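Local coordinates for protein probable enoyl-CoA hydratase/isomerase (Pseudomonas aeruginosa PAO1, PDB 5YLO) that probably moves the double bond of 3-enoyl-CoA esters to position 2, as a crotonase-family isomerase, so that beta-oxidation of unsaturated fatty acids can continue, at residues A[32-37]-A[83-88]. Sequence-based numbering, arbitrary orientation.
Sequences PTLEAL and YGWTEA
The indole NE1 of W85 gives a weak hydrogen bond to the carbonyl O of L29, in the loop that leads into helix 31-46, while L34 of that helix lays a methyl group over the ring, with NE1 the ring atom nearest to its CD1, at 3.4 Å. CD1 rides over one face of the five-membered ring, 3.7 Å from its centroid and 26° off the normal, a CH-pi contact displaced toward the NE1-CD1 side of the indole. The methyl reaches this position because the leucine chain is extended at its second torsion (chi2 174°), which carries CD1 outward from helix 31-46. W85 meets it with CG anti to its own backbone N (chi1 -178°), so that the indole is brought close to L34 although its CB does not point at the other helix. The two side chains cross at roughly a right angle.

One turn further along helix 85-97, A88 points its CB toward helix 31-46 and touches the same methyl, CD1 of L34 to CB of A88 3.8 Å. The backbones come nearest here, with the CA atoms of L34 and A88 6.2 Å apart. G84 occupies the N-cap position of this helix, and its carbonyl O accepts the first-turn bond from the N of A88. A89 and L92 of helix 85-97 also pack against L34, while E70 and A66 also pack against W85.

Both helices link parallel strands of the main sheet, 15-20 to 52-56 and 52-56 to 103-107, as in the spiral core of the crotonase fold. With no hydrogen bond between the two segments, their contact is apolar and centres on the L34 side chain, chiefly its CD1 methyl, while the indole N-H, turned to a backbone carbonyl outside them, adds a weak polar tie that may bias the rotation of the ring.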
loop_
_atom_site.group_PDB
_atom_site.type_symbol
_atom_site.label_atom_id
_atom_site.label_comp_id
_atom_site.label_asym_id
_atom_site.label_seq_id
_atom_site.Cartn_x
_atom_site.Cartn_y
_atom_site.Cartn_z
ATOM N N PRO A 32 -6.140 16.873 -29.813
ATOM C CA PRO A 32 -5.355 18.119 -29.737
ATOM C C PRO A 32 -4.882 18.449 -28.333
ATOM O O PRO A 32 -3.735 18.876 -28.163
ATOM C CB PRO A 32 -6.323 19.174 -30.274
ATOM C CG PRO A 32 -7.229 18.435 -31.164
ATOM C CD PRO A 32 -7.430 17.099 -30.497
ATOM N N THR A 33 -5.737 18.274 -27.322
ATOM C CA THR A 33 -5.320 18.522 -25.946
ATOM C C THR A 33 -4.263 17.515 -25.508
ATOM O O THR A 33 -3.228 17.891 -24.941
ATOM C CB THR A 33 -6.531 18.466 -25.014
ATOM O OG1 THR A 33 -7.645 19.113 -25.642
ATOM C CG2 THR A 33 -6.232 19.164 -23.699
ATOM N N LEU A 34 -4.510 16.227 -25.766
ATOM C CA LEU A 34 -3.546 15.191 -25.412
ATOM C C LEU A 34 -2.175 15.499 -25.995
ATOM O O LEU A 34 -1.177 15.524 -25.271
ATOM C CB LEU A 34 -4.037 13.824 -25.892
ATOM C CG LEU A 34 -5.345 13.300 -25.294
ATOM C CD1 LEU A 34 -5.772 12.011 -25.982
ATOM C CD2 LEU A 34 -5.212 13.092 -23.793
ATOM N N GLU A 35 -2.116 15.775 -27.302
ATOM C CA GLU A 35 -0.835 16.007 -27.964
ATOM C C GLU A 35 -0.165 17.288 -27.477
ATOM O O GLU A 35 1.059 17.326 -27.311
ATOM C CB GLU A 35 -1.027 16.054 -29.480
ATOM C CG GLU A 35 -1.369 14.718 -30.112
ATOM C CD GLU A 35 -1.216 14.735 -31.621
ATOM O OE1 GLU A 35 -2.238 14.625 -32.330
ATOM O OE2 GLU A 35 -0.071 14.870 -32.099
ATOM N N ALA A 36 -0.943 18.351 -27.260
ATOM C CA ALA A 36 -0.352 19.623 -26.851
ATOM C C ALA A 36 0.319 19.499 -25.488
ATOM O O ALA A 36 1.494 19.847 -25.327
ATOM C CB ALA A 36 -1.419 20.718 -26.833
ATOM N N LEU A 37 -0.422 19.004 -24.494
ATOM C CA LEU A 37 0.164 18.727 -23.187
ATOM C C LEU A 37 1.306 17.725 -23.309
ATOM O O LEU A 37 2.309 17.814 -22.592
ATOM C CB LEU A 37 -0.930 18.211 -22.248
ATOM C CG LEU A 37 -0.685 17.995 -20.755
ATOM C CD1 LEU A 37 -0.028 19.209 -20.135
ATOM C CD2 LEU A 37 -2.004 17.687 -20.054
ATOM N N TYR A 83 -9.045 6.237 -35.572
ATOM C CA TYR A 83 -9.062 7.140 -34.429
ATOM C C TYR A 83 -7.981 6.737 -33.436
ATOM O O TYR A 83 -8.000 5.624 -32.900
ATOM C CB TYR A 83 -10.441 7.105 -33.773
ATOM C CG TYR A 83 -10.666 8.149 -32.705
ATOM C CD1 TYR A 83 -10.064 9.397 -32.783
ATOM C CD2 TYR A 83 -11.483 7.883 -31.615
ATOM C CE1 TYR A 83 -10.274 10.352 -31.805
ATOM C CE2 TYR A 83 -11.696 8.828 -30.633
ATOM C CZ TYR A 83 -11.090 10.061 -30.733
ATOM O OH TYR A 83 -11.300 11.004 -29.755
ATOM N N GLY A 84 -7.030 7.637 -33.197
ATOM C CA GLY A 84 -5.888 7.306 -32.370
ATOM C C GLY A 84 -5.901 7.935 -30.994
ATOM O O GLY A 84 -4.852 8.339 -30.486
ATOM N N TRP A 85 -7.080 8.013 -30.373
ATOM C CA TRP A 85 -7.183 8.663 -29.069
ATOM C C TRP A 85 -6.483 7.848 -27.988
ATOM O O TRP A 85 -5.699 8.391 -27.200
ATOM C CB TRP A 85 -8.649 8.889 -28.702
ATOM C CG TRP A 85 -8.813 9.591 -27.389
ATOM C CD1 TRP A 85 -8.924 10.936 -27.185
ATOM C CD2 TRP A 85 -8.865 8.983 -26.092
ATOM N NE1 TRP A 85 -9.047 11.203 -25.843
ATOM C CE2 TRP A 85 -9.012 10.021 -25.151
ATOM C CE3 TRP A 85 -8.802 7.663 -25.637
ATOM C CZ2 TRP A 85 -9.098 9.778 -23.781
ATOM C CZ3 TRP A 85 -8.887 7.423 -24.279
ATOM C CH2 TRP A 85 -9.035 8.476 -23.367
ATOM N N THR A 86 -6.771 6.543 -27.925
ATOM C CA THR A 86 -6.153 5.695 -26.909
ATOM C C THR A 86 -4.635 5.756 -26.994
ATOM O O THR A 86 -3.948 5.830 -25.967
ATOM C CB THR A 86 -6.644 4.253 -27.058
ATOM O OG1 THR A 86 -8.041 4.183 -26.739
ATOM C CG2 THR A 86 -5.872 3.319 -26.134
ATOM N N GLU A 87 -4.095 5.759 -28.214
ATOM C CA GLU A 87 -2.649 5.815 -28.391
ATOM C C GLU A 87 -2.082 7.135 -27.879
ATOM O O GLU A 87 -1.018 7.161 -27.250
ATOM C CB GLU A 87 -2.294 5.608 -29.866
ATOM C CG GLU A 87 -2.584 4.202 -30.404
ATOM C CD GLU A 87 -4.068 3.863 -30.438
ATOM O OE1 GLU A 87 -4.874 4.751 -30.782
ATOM O OE2 GLU A 87 -4.430 2.715 -30.104
ATOM N N ALA A 88 -2.786 8.241 -28.130
ATOM C CA ALA A 88 -2.310 9.541 -27.668
ATOM C C ALA A 88 -2.423 9.669 -26.154
ATOM O O ALA A 88 -1.565 10.287 -25.512
ATOM C CB ALA A 88 -3.088 10.660 -28.360
#